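Local structure of carboxymuconolactone decarboxylase family protein (Methanocaldococcus jannaschii, 3D7I) at residues B[51-56]-B[96-101]; B[47-52]-B[80-85]. The protein is a small helical protein of the AhpD-like clan, possibly acting as a peroxiredoxin-type oxidoreductase in oxygen detoxification. One frame throughout, in Å; residues are numbered along the deposited sequence. Where two conformers were deposited one is given.

Contact 1: residues B[51-56]-B[96-101]; sequences IVASRC and TKAMKI
The C-terminal end of helix 41-53, with the turn that follows it, packs against helix 92-104 through Ala53, Cys56, Lys97 and Ala98. Two methyl groups make the closest helix-to-helix touch. Ala53 CB meets Ala98 CB at 4.0 Å, and the two CA atoms of this pair lie 6.0 Å apart. Small side chains on both helices permit this close approach. Leu83 of helix 76-90 packs on both alanines, so the pair is part of the all-helical core of this carboxymuconolactone decarboxylase family chain.

Beyond the alanines the contact is made by a lysine chain and a backbone carbonyl. In the conformer given, Lys97 CE lies 3.8 Å from Cys56 O, which is a packing contact and not a hydrogen bond. CG of Lys97 is anti to the backbone N (chi1 179°), and the chain then bends at its last two torsions. Its NZ forms a salt bridge with Asp57 of the third subunit. The methylenes thus pass the turn of their own chain, while the charge is paired across a subunit interface. Cys56 itself packs on Cys56 of the third and fourth subunits.

Within 51-56, Ser54 turns back on Ile51. Ser54 N donates to Ile51 O at 3.2 Å. In the Ser54 conformer given, OG donates to the same oxygen at 2.6 Å, with the donor 22° out of the carbonyl plane. One face of the Arg55 guanidinium is covered off-centre by Ile51 CG2, while its NH1 and NH2 bond to Ser90 and Thr89 of the second subunit.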
loop_
_atom_site.group_PDB
_atom_site.type_symbol
_atom_site.label_atom_id
_atom_site.label_comp_id
_atom_site.label_asym_id
_atom_site.label_seq_id
_atom_site.Cartn_x
_atom_site.Cartn_y
_atom_site.Cartn_z
ATOM N N ILE B 51 12.280 3.579 -2.317
ATOM C CA ILE B 51 10.867 3.799 -2.138
ATOM C C ILE B 51 10.074 3.110 -3.232
ATOM O O ILE B 51 9.101 2.424 -2.953
ATOM C CB ILE B 51 10.510 5.304 -2.084
ATOM C CG1 ILE B 51 11.076 5.938 -0.798
ATOM C CG2 ILE B 51 8.979 5.526 -2.162
ATOM C CD1 ILE B 51 11.063 7.457 -0.752
ATOM N N VAL B 52 10.456 3.332 -4.482
ATOM C CA VAL B 52 9.745 2.743 -5.625
ATOM C C VAL B 52 9.840 1.213 -5.598
ATOM O O VAL B 52 8.866 0.493 -5.878
ATOM C CB VAL B 52 10.314 3.285 -6.946
ATOM C CG1 VAL B 52 9.624 2.631 -8.147
ATOM C CG2 VAL B 52 10.147 4.826 -7.013
ATOM N N ALA B 53 11.023 0.707 -5.231
ATOM C CA ALA B 53 11.213 -0.739 -5.176
ATOM C C ALA B 53 10.409 -1.385 -4.060
ATOM O O ALA B 53 10.165 -2.589 -4.119
ATOM C CB ALA B 53 12.706 -1.127 -5.069
ATOM N N SER B 54 10.000 -0.617 -3.049
ATOM C CA SER B 54 9.228 -1.133 -1.934
ATOM C C SER B 54 7.783 -1.410 -2.348
ATOM O O SER B 54 7.066 -2.096 -1.634
ATOM C CB SER B 54 9.280 -0.190 -0.716
ATOM O OG SER B 54 8.523 1.010 -0.874
ATOM N N ARG B 55 7.394 -0.865 -3.501
ATOM C CA ARG B 55 6.044 -0.992 -4.069
ATOM C C ARG B 55 6.045 -1.896 -5.314
ATOM O O ARG B 55 7.064 -2.515 -5.631
ATOM C CB ARG B 55 5.521 0.406 -4.384
ATOM C CG ARG B 55 5.611 1.300 -3.152
ATOM C CD ARG B 55 4.739 2.517 -3.220
ATOM N NE ARG B 55 5.272 3.458 -4.192
ATOM C CZ ARG B 55 5.487 4.758 -3.984
ATOM N NH1 ARG B 55 5.223 5.338 -2.806
ATOM N NH2 ARG B 55 5.985 5.474 -4.981
ATOM N N CYS B 56 4.919 -2.005 -6.021
ATOM C CA CYS B 56 4.803 -3.062 -7.051
ATOM C C CYS B 56 5.038 -2.599 -8.482
ATOM O O CYS B 56 5.038 -3.421 -9.402
ATOM C CB CYS B 56 3.438 -3.764 -6.980
ATOM S SG CYS B 56 2.938 -4.281 -5.323
ATOM N N THR B 96 12.707 -9.667 -4.097
ATOM C CA THR B 96 13.033 -10.607 -5.185
ATOM C C THR B 96 12.635 -10.004 -6.535
ATOM O O THR B 96 13.373 -10.143 -7.511
ATOM C CB THR B 96 12.394 -11.995 -4.957
ATOM O OG1 THR B 96 10.990 -11.837 -4.898
ATOM C CG2 THR B 96 12.870 -12.616 -3.656
ATOM N N LYS B 97 11.504 -9.289 -6.598
ATOM C CA LYS B 97 11.073 -8.630 -7.831
ATOM C C LYS B 97 12.140 -7.630 -8.259
ATOM O O LYS B 97 12.541 -7.595 -9.424
ATOM C CB LYS B 97 9.727 -7.917 -7.620
ATOM C CG LYS B 97 9.186 -7.167 -8.840
ATOM C CD LYS B 97 7.735 -6.694 -8.636
ATOM C CE LYS B 97 6.968 -6.663 -9.949
ATOM N NZ LYS B 97 6.581 -8.028 -10.393
ATOM N N ALA B 98 12.585 -6.805 -7.315
ATOM C CA ALA B 98 13.573 -5.739 -7.593
ATOM C C ALA B 98 14.929 -6.300 -8.003
ATOM O O ALA B 98 15.600 -5.779 -8.938
ATOM C CB ALA B 98 13.720 -4.808 -6.368
HETATM N N MSE B 99 15.339 -7.378 -7.332
HETATM C CA MSE B 99 16.607 -8.005 -7.636
HETATM C C MSE B 99 16.585 -8.536 -9.053
HETATM O O MSE B 99 17.578 -8.413 -9.762
HETATM C CB MSE B 99 16.964 -9.142 -6.668
HETATM C CG MSE B 99 17.627 -8.736 -5.412
HETATM SE SE MSE B 99 19.431 -7.942 -5.647
HETATM C CE MSE B 99 19.808 -8.463 -6.927
ATOM N N LYS B 100 15.475 -9.144 -9.459
ATOM C CA LYS B 100 15.334 -9.659 -10.829
ATOM C C LYS B 100 15.410 -8.567 -11.896
ATOM O O LYS B 100 16.037 -8.746 -12.954
ATOM C CB LYS B 100 14.033 -10.453 -10.961
ATOM C CG LYS B 100 13.788 -11.013 -12.372
ATOM N N ILE B 101 14.767 -7.443 -11.621
ATOM C CA ILE B 101 14.825 -6.278 -12.488
ATOM C C ILE B 101 16.271 -5.758 -12.588
ATOM O O ILE B 101 16.760 -5.481 -13.693
ATOM C CB ILE B 101 13.888 -5.159 -12.002
ATOM C CG1 ILE B 101 12.411 -5.589 -12.084
ATOM C CG2 ILE B 101 14.110 -3.868 -12.799
ATOM C CD1 ILE B 101 11.451 -4.650 -11.333
#

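Contact 2: residues B[47-52]-B[80-85]; sequences IAIGIV and ADVLRV. With SO4 (sulfate ion), chain E.
Gly50 and Val82 bring the backbones of helices 41-53 and 76-90 together, with their CA atoms 5.8 Å apart. Val82 makes the contact with one methyl. With chi1 at 175°, Val82 swings CG1 away from its own N and onto the glycine, 3.5 Å from Gly50 N. Gly50 CA is equally close to this methyl. A side chain on the glycine would be tight against it, so the lack of one at Gly50 probably allows this close approach. Ile49 adds a second apolar touch beside the glycine: its CG2 lies 4.1 Å from Val82 CG1. The two side chains cross at about a right angle. Ile49 also packs on Ala68 of helix 58-72, which places the contact inside the helical bundle.

Arg84 points its guanidinium to a sulfate ion, probably taken up from the crystallisation liquor. The sulfur lies at the edge of the group, in its plane. NH1 and NH2 of Arg84 both make weak hydrogen bonds to sulfate O1, each 3.3 Å long. NH1 also bonds weakly to O4, and NH2 to O2. The backbone N atoms of Asp21 and Leu22 of the third subunit hold the same ion, and Arg84 NH2 also donates to Thr32 O of the second subunit. Cutting Arg84 back to an alanine would probably leave the sulfate with fewer donors and Thr32 O of the second subunit without this one. The chemistry is therefore divided: the helices meet through methyl packing on a side chain and on the glycine backbone, with no hydrogen bond between the two segments, while the arginine probably lends positive charge, with weak N-H bonds, to a sulfate at a subunit boundary.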
loop_
_atom_site.group_PDB
_atom_site.type_symbol
_atom_site.label_atom_id
_atom_site.label_comp_id
_atom_site.label_asym_id
_atom_site.label_seq_id
_atom_site.Cartn_x
_atom_site.Cartn_y
_atom_site.Cartn_z
ATOM N N ILE B 47 17.575 6.797 -2.423
ATOM C CA ILE B 47 16.366 6.786 -1.629
ATOM C C ILE B 47 15.127 6.576 -2.507
ATOM O O ILE B 47 14.250 5.783 -2.174
ATOM C CB ILE B 47 16.252 8.083 -0.795
ATOM C CG1 ILE B 47 17.352 8.142 0.276
ATOM C CG2 ILE B 47 14.855 8.215 -0.118
ATOM C CD1 ILE B 47 17.595 9.569 0.837
ATOM N N ALA B 48 15.078 7.283 -3.644
ATOM C CA ALA B 48 13.947 7.157 -4.568
ATOM C C ALA B 48 13.826 5.708 -5.065
ATOM O O ALA B 48 12.732 5.161 -5.134
ATOM C CB ALA B 48 14.088 8.156 -5.750
ATOM N N ILE B 49 14.957 5.087 -5.399
ATOM C CA ILE B 49 14.961 3.674 -5.821
ATOM C C ILE B 49 14.371 2.810 -4.737
ATOM O O ILE B 49 13.524 1.977 -5.008
ATOM C CB ILE B 49 16.373 3.177 -6.211
ATOM C CG1 ILE B 49 16.867 3.861 -7.487
ATOM C CG2 ILE B 49 16.393 1.634 -6.458
ATOM C CD1 ILE B 49 18.374 3.781 -7.664
ATOM N N GLY B 50 14.833 3.007 -3.492
ATOM C CA GLY B 50 14.306 2.264 -2.357
ATOM C C GLY B 50 12.800 2.359 -2.214
ATOM O O GLY B 50 12.102 1.363 -2.006
ATOM N N ILE B 51 12.280 3.579 -2.317
ATOM C CA ILE B 51 10.867 3.799 -2.138
ATOM C C ILE B 51 10.074 3.110 -3.232
ATOM O O ILE B 51 9.101 2.424 -2.953
ATOM C CB ILE B 51 10.510 5.304 -2.084
ATOM C CG1 ILE B 51 11.076 5.938 -0.798
ATOM C CG2 ILE B 51 8.979 5.526 -2.162
ATOM C CD1 ILE B 51 11.063 7.457 -0.752
ATOM N N VAL B 52 10.456 3.332 -4.482
ATOM C CA VAL B 52 9.745 2.743 -5.625
ATOM C C VAL B 52 9.840 1.213 -5.598
ATOM O O VAL B 52 8.866 0.493 -5.878
ATOM C CB VAL B 52 10.314 3.285 -6.946
ATOM C CG1 VAL B 52 9.624 2.631 -8.147
ATOM C CG2 VAL B 52 10.147 4.826 -7.013
ATOM N N ALA B 80 21.986 -2.853 -5.320
ATOM C CA ALA B 80 21.776 -4.038 -4.528
ATOM C C ALA B 80 21.774 -3.709 -3.034
ATOM O O ALA B 80 20.976 -4.243 -2.284
ATOM C CB ALA B 80 22.810 -5.097 -4.856
ATOM N N ASP B 81 22.629 -2.780 -2.608
ATOM C CA ASP B 81 22.630 -2.353 -1.201
ATOM C C ASP B 81 21.347 -1.631 -0.804
ATOM O O ASP B 81 20.896 -1.752 0.328
ATOM C CB ASP B 81 23.817 -1.444 -0.892
ATOM C CG ASP B 81 25.146 -2.191 -0.747
ATOM O OD1 ASP B 81 25.178 -3.429 -0.539
ATOM O OD2 ASP B 81 26.170 -1.486 -0.789
ATOM N N VAL B 82 20.762 -0.869 -1.734
ATOM C CA VAL B 82 19.440 -0.302 -1.529
ATOM C C VAL B 82 18.409 -1.429 -1.329
ATOM O O VAL B 82 17.578 -1.383 -0.396
ATOM C CB VAL B 82 19.023 0.610 -2.708
ATOM C CG1 VAL B 82 17.578 1.094 -2.548
ATOM C CG2 VAL B 82 20.036 1.793 -2.901
ATOM N N LEU B 83 18.512 -2.476 -2.142
ATOM C CA LEU B 83 17.545 -3.569 -2.105
ATOM C C LEU B 83 17.632 -4.382 -0.805
ATOM O O LEU B 83 16.624 -4.923 -0.333
ATOM C CB LEU B 83 17.692 -4.445 -3.328
ATOM C CG LEU B 83 17.435 -3.735 -4.662
ATOM C CD1 LEU B 83 17.364 -4.760 -5.797
ATOM C CD2 LEU B 83 16.133 -2.871 -4.609
ATOM N N ARG B 84 18.812 -4.401 -0.176
ATOM C CA ARG B 84 18.929 -5.038 1.150
ATOM C C ARG B 84 17.975 -4.372 2.137
ATOM O O ARG B 84 17.242 -5.010 2.892
ATOM C CB ARG B 84 20.373 -4.949 1.646
ATOM C CG ARG B 84 21.365 -5.746 0.829
ATOM C CD ARG B 84 22.795 -5.415 1.201
ATOM N NE ARG B 84 23.315 -6.319 2.188
ATOM C CZ ARG B 84 24.055 -7.402 1.938
ATOM N NH1 ARG B 84 24.406 -7.787 0.723
ATOM N NH2 ARG B 84 24.444 -8.112 2.939
ATOM N N VAL B 85 17.924 -3.050 2.072
ATOM C CA VAL B 85 17.003 -2.272 2.904
ATOM C C VAL B 85 15.542 -2.498 2.521
ATOM O O VAL B 85 14.693 -2.609 3.392
ATOM C CB VAL B 85 17.350 -0.765 2.879
ATOM C CG1 VAL B 85 16.474 0.016 3.912
ATOM C CG2 VAL B 85 18.852 -0.554 3.188
HETATM S S SO4 E . 26.895 -10.655 1.415
HETATM O O1 SO4 E . 25.491 -10.878 1.374
HETATM O O2 SO4 E . 27.226 -10.012 2.681
HETATM O O3 SO4 E . 27.653 -11.921 1.301
HETATM O O4 SO4 E . 27.226 -9.811 0.277
#

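How the contacts relate
Contacts 1 and 2 lie on the same side of the chain's centre, with their own centres about 8 Å apart. Both start from helix 41-53 and share Ile51 and Val52. Contact 2 uses the residues just earlier on that helix and reaches helix 76-90. Contact 1 uses its end and reaches helix 92-104, the next helix in the chain. Leu83 joins the two: its CD2 lies 3.6 Å from Ala98 CB, and it touches Ala53 as well. Helix 41-53 thus packs on two successive helices. Both contacts also touch the second subunit, so this part of the core lies next to an interface of the six-chain assembly.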